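Local coordinates for protein nucleoside hydrolase, putative (Trypanosoma brucei, PDB 3FZ0) that belongs to the nucleoside hydrolase family and binds a calcium ion within an alpha/beta fold built on a mixed beta-sheet, at residues 21-26 against 54-59; 36-41 against 112-117; 134-139 against 183-188; 192-197 against 335-340; 286-291 against 341-346. The protein carries 2 engineered substitutions. All blocks are in the same frame, centred on the assembly; numbering follows the deposited sequence.

Contact 1. Residues 21-26 against 54-59; sequences IAIMLA and GKLLDL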
# COMPACT_ATOMS: atom_id res chain seq x y z
N ILE B 21 10.29 28.70 -20.39
CA ILE B 21 9.19 29.60 -20.82
C ILE B 21 8.50 30.22 -19.59
O ILE B 21 8.19 31.41 -19.58
CB ILE B 21 8.11 28.85 -21.69
CG1 ILE B 21 8.73 28.27 -22.97
CG2 ILE B 21 6.89 29.80 -22.01
CD1 ILE B 21 9.37 29.29 -23.90
N ALA B 22 8.27 29.41 -18.56
CA ALA B 22 7.65 29.93 -17.32
C ALA B 22 8.49 31.03 -16.63
O ALA B 22 7.95 32.07 -16.19
CB ALA B 22 7.36 28.79 -16.34
N ILE B 23 9.80 30.80 -16.54
CA ILE B 23 10.69 31.79 -15.91
C ILE B 23 10.76 33.05 -16.79
O ILE B 23 10.76 34.16 -16.27
CB ILE B 23 12.10 31.18 -15.60
CG1 ILE B 23 11.96 30.04 -14.58
CG2 ILE B 23 13.04 32.25 -15.08
CD1 ILE B 23 13.09 29.03 -14.55
N MET B 24 10.76 32.85 -18.10
CA MET B 24 10.70 33.95 -19.05
C MET B 24 9.44 34.77 -18.84
O MET B 24 9.47 36.01 -18.90
CB MET B 24 10.80 33.44 -20.50
CG MET B 24 12.18 32.85 -20.89
SD MET B 24 12.25 32.22 -22.60
CE MET B 24 12.89 33.63 -23.47
N LEU B 25 8.34 34.10 -18.55
CA LEU B 25 7.07 34.77 -18.36
C LEU B 25 7.12 35.61 -17.08
O LEU B 25 6.80 36.82 -17.10
CB LEU B 25 5.92 33.76 -18.35
CG LEU B 25 4.47 34.18 -18.58
CD1 LEU B 25 3.62 32.93 -18.75
CD2 LEU B 25 3.93 34.98 -17.46
N ALA B 26 7.53 34.98 -15.98
CA ALA B 26 7.78 35.72 -14.72
C ALA B 26 8.69 36.94 -14.89
O ALA B 26 8.42 37.98 -14.31
CB ALA B 26 8.35 34.81 -13.67
N GLY B 54 21.65 28.88 -15.85
CA GLY B 54 22.74 29.76 -16.19
C GLY B 54 22.67 30.25 -17.61
O GLY B 54 22.91 31.44 -17.86
N LYS B 55 22.34 29.36 -18.55
CA LYS B 55 22.18 29.75 -19.97
C LYS B 55 20.97 30.66 -20.14
O LYS B 55 21.05 31.64 -20.90
CB LYS B 55 22.08 28.54 -20.90
CG LYS B 55 23.35 27.68 -20.93
CD LYS B 55 23.11 26.31 -21.54
CE LYS B 55 24.41 25.57 -21.67
NZ LYS B 55 24.29 24.36 -22.50
N LEU B 56 19.87 30.36 -19.44
CA LEU B 56 18.70 31.25 -19.49
C LEU B 56 18.97 32.65 -18.91
O LEU B 56 18.57 33.65 -19.50
CB LEU B 56 17.50 30.60 -18.79
CG LEU B 56 16.21 31.42 -18.64
CD1 LEU B 56 15.61 31.78 -20.01
CD2 LEU B 56 15.21 30.60 -17.80
N LEU B 57 19.68 32.75 -17.78
CA LEU B 57 20.00 34.06 -17.22
C LEU B 57 21.05 34.86 -18.02
O LEU B 57 21.02 36.10 -18.01
CB LEU B 57 20.38 33.96 -15.75
CG LEU B 57 19.35 33.29 -14.83
CD1 LEU B 57 19.88 33.16 -13.41
CD2 LEU B 57 17.97 33.98 -14.86
N ASP B 58 21.98 34.17 -18.69
CA ASP B 58 22.86 34.82 -19.68
C ASP B 58 22.05 35.62 -20.70
O ASP B 58 22.34 36.79 -20.94
CB ASP B 58 23.72 33.79 -20.44
CG ASP B 58 24.86 33.25 -19.60
OD1 ASP B 58 25.25 33.90 -18.59
OD2 ASP B 58 25.40 32.19 -19.99
N LEU B 59 21.03 34.97 -21.27
CA LEU B 59 20.16 35.59 -22.24
C LEU B 59 19.65 36.96 -21.75
O LEU B 59 19.68 37.92 -22.49
CB LEU B 59 19.01 34.65 -22.57
CG LEU B 59 18.13 34.98 -23.78
CD1 LEU B 59 18.97 34.93 -25.08
CD2 LEU B 59 16.93 34.06 -23.87

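Contact 2. Residues 36-41 against 112-117; sequences AITVVW and LEILKI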
# COMPACT_ATOMS: atom_id res chain seq x y z
N ALA B 36 14.82 34.61 -6.58
CA ALA B 36 15.65 33.40 -6.43
C ALA B 36 15.10 32.25 -7.23
O ALA B 36 13.88 32.10 -7.34
CB ALA B 36 15.81 32.97 -4.96
N ILE B 37 16.01 31.46 -7.79
CA ILE B 37 15.65 30.27 -8.53
C ILE B 37 16.31 29.10 -7.80
O ILE B 37 17.52 29.10 -7.55
CB ILE B 37 16.10 30.35 -10.01
CG1 ILE B 37 15.30 31.48 -10.72
CG2 ILE B 37 15.95 28.98 -10.70
CD1 ILE B 37 15.75 31.80 -12.17
N THR B 38 15.49 28.15 -7.40
CA THR B 38 15.99 26.99 -6.68
C THR B 38 15.79 25.78 -7.58
O THR B 38 14.71 25.56 -8.14
CB THR B 38 15.30 26.81 -5.33
OG1 THR B 38 13.89 26.67 -5.55
CG2 THR B 38 15.56 28.02 -4.46
N VAL B 39 16.85 25.00 -7.73
CA VAL B 39 16.86 23.92 -8.72
C VAL B 39 16.57 22.58 -8.03
O VAL B 39 17.10 22.28 -6.96
CB VAL B 39 18.22 23.91 -9.48
CG1 VAL B 39 18.39 22.65 -10.32
CG2 VAL B 39 18.33 25.18 -10.30
N VAL B 40 15.71 21.78 -8.66
CA VAL B 40 15.41 20.46 -8.11
C VAL B 40 15.59 19.43 -9.22
O VAL B 40 15.47 19.77 -10.38
CB VAL B 40 13.99 20.44 -7.46
CG1 VAL B 40 12.91 20.65 -8.50
CG2 VAL B 40 13.76 19.18 -6.67
N TRP B 41 15.90 18.19 -8.83
CA TRP B 41 15.90 17.04 -9.75
C TRP B 41 14.50 16.88 -10.38
O TRP B 41 13.53 17.48 -9.89
CB TRP B 41 16.30 15.77 -8.99
CG TRP B 41 15.20 15.26 -8.15
CD1 TRP B 41 14.86 15.70 -6.89
CD2 TRP B 41 14.26 14.24 -8.48
NE1 TRP B 41 13.77 15.02 -6.44
CE2 TRP B 41 13.38 14.11 -7.39
CE3 TRP B 41 14.08 13.41 -9.59
CZ2 TRP B 41 12.34 13.17 -7.37
CZ3 TRP B 41 13.04 12.48 -9.57
CH2 TRP B 41 12.18 12.37 -8.48
N LEU B 112 17.73 25.62 2.18
CA LEU B 112 18.19 26.60 3.17
C LEU B 112 18.07 28.00 2.63
O LEU B 112 17.94 28.94 3.39
CB LEU B 112 19.61 26.30 3.67
CG LEU B 112 19.77 24.92 4.37
CD1 LEU B 112 21.17 24.69 4.89
CD2 LEU B 112 18.76 24.73 5.47
N GLU B 113 18.08 28.12 1.31
CA GLU B 113 17.89 29.39 0.64
C GLU B 113 16.43 29.87 0.69
O GLU B 113 16.19 31.06 0.93
CB GLU B 113 18.38 29.31 -0.80
CG GLU B 113 18.08 30.57 -1.63
CD GLU B 113 18.83 31.84 -1.17
OE1 GLU B 113 19.76 31.79 -0.31
OE2 GLU B 113 18.48 32.92 -1.70
N ILE B 114 15.48 28.97 0.47
CA ILE B 114 14.08 29.30 0.71
C ILE B 114 13.90 29.91 2.12
O ILE B 114 13.25 30.96 2.27
CB ILE B 114 13.12 28.11 0.48
CG1 ILE B 114 13.11 27.72 -0.99
CG2 ILE B 114 11.72 28.46 0.96
CD1 ILE B 114 12.51 26.32 -1.30
N LEU B 115 14.52 29.28 3.14
CA LEU B 115 14.36 29.71 4.54
C LEU B 115 15.01 31.07 4.76
O LEU B 115 14.52 31.89 5.54
CB LEU B 115 14.91 28.67 5.53
CG LEU B 115 14.26 27.27 5.42
CD1 LEU B 115 14.80 26.35 6.52
CD2 LEU B 115 12.72 27.33 5.45
N LYS B 116 16.12 31.30 4.07
CA LYS B 116 16.86 32.55 4.20
C LYS B 116 16.05 33.70 3.58
O LYS B 116 15.86 34.75 4.21
CB LYS B 116 18.25 32.43 3.59
CG LYS B 116 19.02 33.73 3.50
CD LYS B 116 20.39 33.51 2.86
CE LYS B 116 20.72 34.57 1.83
NZ LYS B 116 21.06 35.80 2.55
N ILE B 117 15.54 33.50 2.37
CA ILE B 117 14.64 34.46 1.75
C ILE B 117 13.40 34.75 2.60
O ILE B 117 13.06 35.91 2.80
CB ILE B 117 14.26 33.99 0.33
CG1 ILE B 117 15.45 34.24 -0.60
CG2 ILE B 117 12.96 34.69 -0.23
CD1 ILE B 117 15.50 33.20 -1.67

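Contact 3. Residues 134-139 against 183-188; sequences LGPLTN and SHCDPE. With CA (calcium ion), chain G.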
# COMPACT_ATOMS: atom_id res chain seq x y z
N LEU B 134 7.75 24.36 -9.88
CA LEU B 134 7.57 23.81 -11.22
C LEU B 134 8.20 22.44 -11.40
O LEU B 134 8.41 21.99 -12.54
CB LEU B 134 8.15 24.78 -12.25
CG LEU B 134 7.70 26.24 -12.16
CD1 LEU B 134 8.41 27.10 -13.20
CD2 LEU B 134 6.17 26.36 -12.28
N GLY B 135 8.50 21.77 -10.30
CA GLY B 135 9.06 20.43 -10.39
C GLY B 135 8.62 19.58 -9.23
O GLY B 135 7.61 19.88 -8.57
N PRO B 136 9.32 18.46 -9.00
CA PRO B 136 9.01 17.70 -7.82
C PRO B 136 9.17 18.61 -6.63
O PRO B 136 10.05 19.49 -6.63
CB PRO B 136 10.10 16.63 -7.84
CG PRO B 136 10.42 16.44 -9.27
CD PRO B 136 10.36 17.81 -9.83
N LEU B 137 8.34 18.40 -5.60
CA LEU B 137 8.33 19.27 -4.42
C LEU B 137 9.42 19.07 -3.36
O LEU B 137 9.32 19.62 -2.26
CB LEU B 137 6.95 19.23 -3.78
CG LEU B 137 5.88 19.68 -4.77
CD1 LEU B 137 4.51 19.15 -4.37
CD2 LEU B 137 5.91 21.21 -4.84
N THR B 138 10.47 18.33 -3.68
CA THR B 138 11.45 17.96 -2.68
C THR B 138 12.03 19.12 -1.87
O THR B 138 12.04 19.05 -0.62
CB THR B 138 12.59 17.16 -3.26
OG1 THR B 138 12.08 16.21 -4.20
CG2 THR B 138 13.37 16.43 -2.12
N ASN B 139 12.54 20.16 -2.55
CA ASN B 139 13.12 21.30 -1.86
C ASN B 139 12.09 21.98 -0.96
O ASN B 139 12.38 22.34 0.18
CB ASN B 139 13.71 22.34 -2.85
CG ASN B 139 14.89 21.79 -3.63
OD1 ASN B 139 15.60 20.89 -3.15
ND2 ASN B 139 15.08 22.31 -4.86
N SER B 183 4.23 15.06 -9.27
CA SER B 183 3.60 14.38 -8.15
C SER B 183 4.21 12.99 -7.97
O SER B 183 4.67 12.66 -6.86
CB SER B 183 2.08 14.28 -8.37
OG SER B 183 1.40 13.88 -7.18
N HIS B 184 4.23 12.20 -9.04
CA HIS B 184 4.79 10.86 -9.02
C HIS B 184 6.27 10.88 -8.60
O HIS B 184 6.72 10.00 -7.91
CB HIS B 184 4.61 10.17 -10.38
CG HIS B 184 4.91 8.70 -10.36
ND1 HIS B 184 5.18 7.99 -11.50
CD2 HIS B 184 4.98 7.81 -9.34
CE1 HIS B 184 5.41 6.72 -11.19
NE2 HIS B 184 5.28 6.59 -9.89
N CYS B 185 7.01 11.90 -9.00
CA CYS B 185 8.44 12.04 -8.68
C CYS B 185 8.64 12.08 -7.20
O CYS B 185 9.59 11.50 -6.68
CB CYS B 185 9.02 13.31 -9.29
SG CYS B 185 9.58 13.09 -10.99
N ASP B 186 7.74 12.76 -6.50
CA ASP B 186 7.91 12.86 -5.07
C ASP B 186 6.58 13.02 -4.40
O ASP B 186 6.17 14.14 -4.10
CB ASP B 186 8.87 14.01 -4.70
CG ASP B 186 9.39 13.87 -3.32
OD1 ASP B 186 8.70 13.19 -2.56
OD2 ASP B 186 10.49 14.40 -2.99
N PRO B 187 5.89 11.89 -4.17
CA PRO B 187 4.58 11.91 -3.54
C PRO B 187 4.69 12.38 -2.08
O PRO B 187 3.89 13.21 -1.66
CB PRO B 187 4.11 10.46 -3.66
CG PRO B 187 4.94 9.88 -4.74
CD PRO B 187 6.27 10.51 -4.53
N GLU B 188 5.68 11.89 -1.35
CA GLU B 188 5.89 12.29 0.06
C GLU B 188 6.01 13.82 0.17
O GLU B 188 5.39 14.44 1.04
CB GLU B 188 7.13 11.61 0.65
CG GLU B 188 6.97 10.16 1.03
CD GLU B 188 7.06 9.18 -0.15
OE1 GLU B 188 7.24 9.59 -1.31
OE2 GLU B 188 6.99 7.98 0.10
CA CA G . 9.08 21.49 -14.67
O HOH W 1 6.45 16.08 -5.92
O HOH W 2 6.89 20.82 -14.50
O HOH W 3 9.07 18.85 -14.10
O HOH W 4 8.77 20.52 -16.89

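Contact 4. Residues 192-197 against 335-340; sequences VVLQHK and RNCNVI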
# COMPACT_ATOMS: atom_id res chain seq x y z
N VAL B 192 3.56 16.62 2.29
CA VAL B 192 4.08 17.61 3.20
C VAL B 192 3.52 18.99 2.83
O VAL B 192 3.05 19.75 3.70
CB VAL B 192 5.64 17.60 3.22
CG1 VAL B 192 6.20 18.83 3.95
CG2 VAL B 192 6.16 16.30 3.86
N VAL B 193 3.54 19.31 1.54
CA VAL B 193 3.07 20.61 1.07
C VAL B 193 1.57 20.81 1.33
O VAL B 193 1.19 21.82 1.92
CB VAL B 193 3.44 20.86 -0.41
CG1 VAL B 193 2.65 22.01 -0.97
CG2 VAL B 193 4.98 21.16 -0.52
N LEU B 194 0.75 19.83 0.95
CA LEU B 194 -0.71 19.90 1.11
C LEU B 194 -1.21 19.74 2.56
O LEU B 194 -2.25 20.27 2.90
CB LEU B 194 -1.41 18.93 0.17
CG LEU B 194 -1.27 19.11 -1.36
CD1 LEU B 194 -1.65 17.83 -2.13
CD2 LEU B 194 -2.10 20.26 -1.90
N GLN B 195 -0.51 18.99 3.41
CA GLN B 195 -0.88 18.82 4.82
C GLN B 195 -0.39 19.94 5.74
O GLN B 195 -0.77 19.99 6.90
CB GLN B 195 -0.36 17.50 5.37
CG GLN B 195 -1.00 16.25 4.78
CD GLN B 195 -2.50 16.16 5.06
OE1 GLN B 195 -3.31 16.18 4.13
NE2 GLN B 195 -2.86 16.06 6.31
N HIS B 196 0.43 20.86 5.22
CA HIS B 196 1.03 21.91 6.05
C HIS B 196 -0.02 22.85 6.65
O HIS B 196 -0.91 23.33 5.94
CB HIS B 196 2.04 22.73 5.24
CG HIS B 196 2.48 23.97 5.94
ND1 HIS B 196 3.38 23.96 6.99
CD2 HIS B 196 2.11 25.26 5.79
CE1 HIS B 196 3.57 25.19 7.42
NE2 HIS B 196 2.80 26.00 6.71
N LYS B 197 0.11 23.13 7.94
CA LYS B 197 -0.77 24.06 8.63
C LYS B 197 -0.15 25.44 8.64
O LYS B 197 1.00 25.61 9.05
CB LYS B 197 -1.01 23.63 10.10
CG LYS B 197 -1.64 22.25 10.30
CD LYS B 197 -3.00 22.11 9.59
CE LYS B 197 -3.57 20.70 9.78
NZ LYS B 197 -2.64 19.67 9.20
N ARG B 335 -10.55 22.44 3.84
CA ARG B 335 -10.36 22.87 2.45
C ARG B 335 -8.97 23.47 2.25
O ARG B 335 -8.77 24.70 2.39
CB ARG B 335 -11.45 23.85 2.02
CG ARG B 335 -12.75 23.20 1.81
CD ARG B 335 -13.86 24.12 1.36
NE ARG B 335 -15.14 23.48 1.69
CZ ARG B 335 -15.73 22.53 0.96
NH1 ARG B 335 -15.18 22.12 -0.18
NH2 ARG B 335 -16.90 22.01 1.37
N ASN B 336 -8.01 22.60 1.94
CA ASN B 336 -6.61 22.98 1.89
C ASN B 336 -6.07 23.28 0.52
O ASN B 336 -4.92 23.69 0.41
CB ASN B 336 -5.75 21.88 2.51
CG ASN B 336 -5.76 20.59 1.69
OD1 ASN B 336 -6.68 20.33 0.93
ND2 ASN B 336 -4.76 19.75 1.90
N CYS B 337 -6.87 23.06 -0.52
CA CYS B 337 -6.36 23.15 -1.88
C CYS B 337 -7.38 23.67 -2.89
O CYS B 337 -8.52 23.22 -2.92
CB CYS B 337 -5.84 21.79 -2.29
SG CYS B 337 -5.27 21.67 -4.00
N ASN B 338 -6.97 24.64 -3.70
CA ASN B 338 -7.80 25.16 -4.79
C ASN B 338 -7.40 24.49 -6.09
O ASN B 338 -6.32 24.72 -6.61
CB ASN B 338 -7.67 26.68 -4.88
CG ASN B 338 -8.78 27.33 -5.73
OD1 ASN B 338 -9.92 26.85 -5.77
ND2 ASN B 338 -8.43 28.42 -6.41
N VAL B 339 -8.26 23.62 -6.58
CA VAL B 339 -8.00 22.84 -7.80
C VAL B 339 -8.42 23.73 -8.96
O VAL B 339 -9.61 24.02 -9.09
CB VAL B 339 -8.81 21.50 -7.79
CG1 VAL B 339 -8.58 20.73 -9.06
CG2 VAL B 339 -8.41 20.67 -6.55
N ILE B 340 -7.44 24.20 -9.74
CA ILE B 340 -7.71 25.07 -10.88
C ILE B 340 -8.26 24.22 -12.04
O ILE B 340 -7.61 23.27 -12.47
CB ILE B 340 -6.42 25.79 -11.35
CG1 ILE B 340 -5.62 26.39 -10.16
CG2 ILE B 340 -6.75 26.82 -12.43
CD1 ILE B 340 -6.34 27.44 -9.32

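Contact 5. Residues 286-291 against 341-346; sequences AVLVAI and TKVDNE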
# COMPACT_ATOMS: atom_id res chain seq x y z
N ALA B 286 1.20 27.65 -14.80
CA ALA B 286 1.29 27.81 -13.36
C ALA B 286 1.82 29.21 -13.00
O ALA B 286 1.24 29.90 -12.15
CB ALA B 286 2.18 26.71 -12.75
N VAL B 287 2.93 29.63 -13.63
CA VAL B 287 3.43 31.01 -13.43
C VAL B 287 2.34 32.06 -13.74
O VAL B 287 2.18 33.01 -12.98
CB VAL B 287 4.76 31.31 -14.22
CG1 VAL B 287 5.13 32.77 -14.13
CG2 VAL B 287 5.92 30.45 -13.65
N LEU B 288 1.58 31.86 -14.81
CA LEU B 288 0.48 32.78 -15.11
C LEU B 288 -0.56 32.85 -13.98
O LEU B 288 -1.04 33.94 -13.60
CB LEU B 288 -0.19 32.40 -16.42
CG LEU B 288 -1.32 33.32 -16.85
CD1 LEU B 288 -0.74 34.58 -17.41
CD2 LEU B 288 -2.15 32.60 -17.88
N VAL B 289 -0.91 31.69 -13.42
CA VAL B 289 -1.88 31.64 -12.34
C VAL B 289 -1.37 32.43 -11.14
O VAL B 289 -2.14 33.14 -10.52
CB VAL B 289 -2.27 30.19 -11.98
CG1 VAL B 289 -2.99 30.11 -10.64
CG2 VAL B 289 -3.14 29.61 -13.08
N ALA B 290 -0.08 32.30 -10.84
CA ALA B 290 0.52 32.97 -9.69
C ALA B 290 0.49 34.47 -9.81
O ALA B 290 0.23 35.16 -8.85
CB ALA B 290 1.96 32.54 -9.52
N ILE B 291 0.79 34.98 -10.98
CA ILE B 291 0.94 36.42 -11.10
C ILE B 291 -0.28 37.15 -11.67
O ILE B 291 -0.44 38.34 -11.41
CB ILE B 291 2.28 36.83 -11.74
CG1 ILE B 291 2.42 36.34 -13.16
CG2 ILE B 291 3.41 36.20 -10.95
CD1 ILE B 291 3.92 36.25 -13.61
N THR B 341 -9.44 24.57 -12.57
CA THR B 341 -10.08 23.74 -13.60
C THR B 341 -10.23 24.40 -14.96
O THR B 341 -10.42 23.71 -15.95
CB THR B 341 -11.42 23.14 -13.15
OG1 THR B 341 -12.32 24.19 -12.82
CG2 THR B 341 -11.23 22.19 -11.91
N LYS B 342 -10.17 25.74 -14.99
CA LYS B 342 -10.07 26.50 -16.22
C LYS B 342 -9.22 27.77 -16.13
O LYS B 342 -9.44 28.61 -15.25
CB LYS B 342 -11.44 26.85 -16.82
CG LYS B 342 -11.26 27.34 -18.25
CD LYS B 342 -12.50 27.28 -19.05
CE LYS B 342 -12.26 27.79 -20.52
NZ LYS B 342 -11.48 26.82 -21.37
N VAL B 343 -8.28 27.89 -17.06
CA VAL B 343 -7.44 29.07 -17.23
C VAL B 343 -7.78 29.79 -18.53
O VAL B 343 -8.06 29.15 -19.56
CB VAL B 343 -5.95 28.71 -17.18
CG1 VAL B 343 -5.06 29.85 -17.67
CG2 VAL B 343 -5.56 28.36 -15.72
N ASP B 344 -7.74 31.12 -18.48
CA ASP B 344 -8.06 32.00 -19.61
C ASP B 344 -6.97 31.83 -20.67
O ASP B 344 -5.86 32.31 -20.48
CB ASP B 344 -8.10 33.44 -19.11
CG ASP B 344 -8.61 34.41 -20.15
OD1 ASP B 344 -8.32 34.27 -21.36
OD2 ASP B 344 -9.30 35.37 -19.74
N ASN B 345 -7.29 31.12 -21.75
CA ASN B 345 -6.31 30.86 -22.83
C ASN B 345 -5.80 32.15 -23.50
O ASN B 345 -4.62 32.31 -23.74
CB ASN B 345 -6.86 29.91 -23.92
CG ASN B 345 -5.75 29.41 -24.83
OD1 ASN B 345 -4.75 28.86 -24.35
ND2 ASN B 345 -5.89 29.65 -26.14
N GLU B 346 -6.72 33.06 -23.76
CA GLU B 346 -6.43 34.36 -24.31
C GLU B 346 -5.36 35.13 -23.48
O GLU B 346 -4.39 35.63 -24.05
CB GLU B 346 -7.74 35.14 -24.44
CG GLU B 346 -7.69 36.35 -25.36
CD GLU B 346 -9.05 36.60 -26.07
OE1 GLU B 346 -9.93 35.68 -26.06
OE2 GLU B 346 -9.22 37.72 -26.66

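Contact 1. Residues 21-26 against 54-59
Leu56 reaches from helix 46-60 to Ile23 and Met24 of helix 17-27, joining the two helices that flank strand 32-39 in consecutive beta-alpha-beta crossovers of the parallel part of the sheet. The axes of the short segments come no nearer than 11.3 Å (crossing angle -35°), a gap that branched or long side chains bridge. All three contacts are apolar. The fork of Leu56 divides the work: CD2 lies 3.9 Å from Ile23 CG2, while CD1 sits 3.7 Å from Met24 CG. With its CG anti to the backbone N (chi1 175°), Leu56 projects the whole fork at the facing helix. Further apolar cover comes from Ile246 of helix 241-249 and Ile355 of helix 345-356, both of which touch Met24, and from Trp242 and Phe245, which touch Leu59. Elsewhere on helix 46-60, Asp58 is paired with Arg101 in a salt bridge. The thioether of Met24 turns at its last torsion (chi3 94°) and meets Leu59 roughly at a right angle, bringing Met24 CE to 4.1 Å from Leu59 CD2.

Contact 2. Residues 36-41 against 112-117
Ile117 meets Ala36 end-on: its CD1 methyl stands 3.3 Å from Ala36 CB. This is short for two carbons, so at 2.50 Å resolution it is better read as close packing than as an exact distance. The chi2 of Ile117, 148°, is well short of fully extended, and since that torsion, with chi1, places CD1, the modelled position of the methyl carries the same uncertainty. Helix 110-120 runs nearly antiparallel to strand 32-39 (157° between the short segments, axes 9.6 Å apart), and Ala36, with only a CB, lets Ile117 come close to the strand. Ile117 also touches Ile10 of the adjoining strand 6-13.

Thr38, two residues along, presents its methyl group. Its OG1 is turned between the backbone N and the carbonyl carbon (chi1 58°) and is hydrogen-bonded to Asp12 OD2, which leaves CG2 to approach Ile114 CG1 at 4.3 Å. Ile114 starts out beside the contact, and its extended CG1-CD1 arm does the reaching. Glu113 folds back at its second torsion, so that OE2 comes to 4.2 Å from Ala36 CB, while OE1 forms a salt bridge with Arg108 NH1. Between these residues Ile37 points away from the helix, to Ile53 and Leu57 of helix 46-60, as expected of a strand sandwiched between helix layers in an alpha/beta fold.

The chemistry is thus aliphatic at the centre, with the hydroxyl and the carboxylate anchored to partners beyond it; the interface probably gains its stability from buried hydrocarbon rather than from directional bonds.

Contact 3. Residues 134-139 against 183-188
Pro136 and Asp186 bring their CA atoms to 5.7 Å where the loop leading into helix 138-146 passes the break between helices 181-185 and 187-195. Asp186 is the residue that leaves the first of those helices and caps the second. Its CG is anti to the backbone N (chi1 -162°), which sends the carboxylate toward Thr138. There Thr138 OG1 donates a 2.7 Å hydrogen bond, which Asp186 OD2 accepts on its anti lone pair, the one turned away from OD1, and the two side chains meet at about a right angle.

Both oxygens have further work: OD2 also accepts from Leu74 N, and OD1 caps Ala189 N at the start of helix 187-195. Thr138 OG1 in turn receives Trp41 NE1, so the hydroxyl relays between an indole and a carboxylate whose two oxygens take three hydrogen bonds between them. Beside this polar knot the CG corner of the Pro136 ring touches Cys185, with Pro136 CG 3.4 Å from Cys185 CB and 3.9 Å from Cys185 SG. A bridging water joins the two backbones, accepting from Leu137 N at 3.0 Å and donating to Asp186 O at 2.7 Å.

At the other end of the loop Leu134 O binds the calcium ion at 2.3 Å; three waters and the side chains of Asp14, Asp19 and Asp283 are further ligands. A backbone carbonyl just past the end of strand 127-133, gathered with aspartates from one loop and the first turns of two helices, makes the calcium site seen here, in the manner of the nucleoside hydrolase family.

Contact 4. Residues 192-197 against 335-340
Asn336 ND2 grips Leu194 O with a 2.8 Å hydrogen bond, the N-H pointing at the oxygen at 150°. The donor stands above the carbonyl plane, 45° out of it, and so approaches tilted from the plane, not on a lone pair. Asn336 gets there with CG between the backbone N and the carbonyl carbon (chi1 66°). Its other end is held too, since OD1 accepts from Val304 N of strand 296-306; with both ends of the amide engaged, its rotation is fixed and the flat group ties helix to sheet.

Leu194 O belongs to the last turn of helix 187-195, where carbonyls run out of helical partners. Neighbouring carbonyls there find side-chain donors as well: Val193 O takes Trp199 NE1, and Gln195 O takes Lys197 NZ at 3.0 Å, in the carbonyl plane. A lysine ammonium at this helix end would probably also be favoured by the helix dipole. The amide of Gln195 instead serves Tyr303 OH through OE1.

The apolar part is one pair, Leu194 with Cys337. Leu194 CD2 touches Cys337 at 4.1 Å from CB and at the same distance from SG, and Asn336 and Cys337 together form a classic beta bulge opposite Thr302.

The end of helix 187-195 sits against the start of strand 337-343, which lies between the parallel strand 203-206 and the antiparallel strand 296-306; Leu194 touches both neighbours, at Val203 and Val306, while Val192 and Val193 face helix 138-146.

Contact 5. Residues 286-291 against 341-346
Val343 spreads its two methyl groups over two successive residues of helix 282-291. CG2 lies 3.8 Å from Val289 CG2, and CG1 lies 4.0 Å from Leu288 CD2; these two obliquely crossing pairs make up the tight part. Leu288 keeps CG anti to its backbone N (chi1 -178°), which extends its branch toward the strand. The CA atoms of Val289 and Val343 remain 7.8 Å apart, so the side chains fill the interval. On the helix side the packing continues inward: Val289 reaches Val296 and Val163, and Val287 meets Ala22 and Ala26 of helix 17-27.

The far side of 341-346 is polar and open. Lys342 and Glu346 are exposed; the lysine NZ finds Asn213 OD1, away from the helix. At Thr341 and Lys342 the strand has a classic beta bulge facing Asp298, and directly after Val343 the chain turns into helix 345-356, whose N-cap is Asp344, with OD1 accepting from Met347 N.

One strand residue thus supplies all the strand-side contact. The chemistry is purely aliphatic dispersion between the sheet and a helix of the alpha/beta fold, while hydrogen bonding is left to the strand edges and the helix cap, implying a junction held by shape and burial.

How the contacts relate
All five contacts are buried, but their chemistry differs. Contacts 1 and 5 are apolar and contact 2 largely so; contact 3 adds a hydrogen-bonded carboxylate, a bridging water and the calcium ligand Leu134, and contact 4 is led by an amide on a helix end. Helix 17-27 of contact 1 packs on helix 282-291 of contact 5 (Ala22 CB to Val287 CG2, 3.5 Å), and Leu134 touches both. Strand 32-39 and its following loop tie contact 2 to contact 3 through Val39 O with Asn139 ND2. Contacts 3 and 4 share helix 187-195, contacts 4 and 5 strand 337-343. Exposed residues flank contact 5 (Lys342, Glu346) and contact 4 (Lys197).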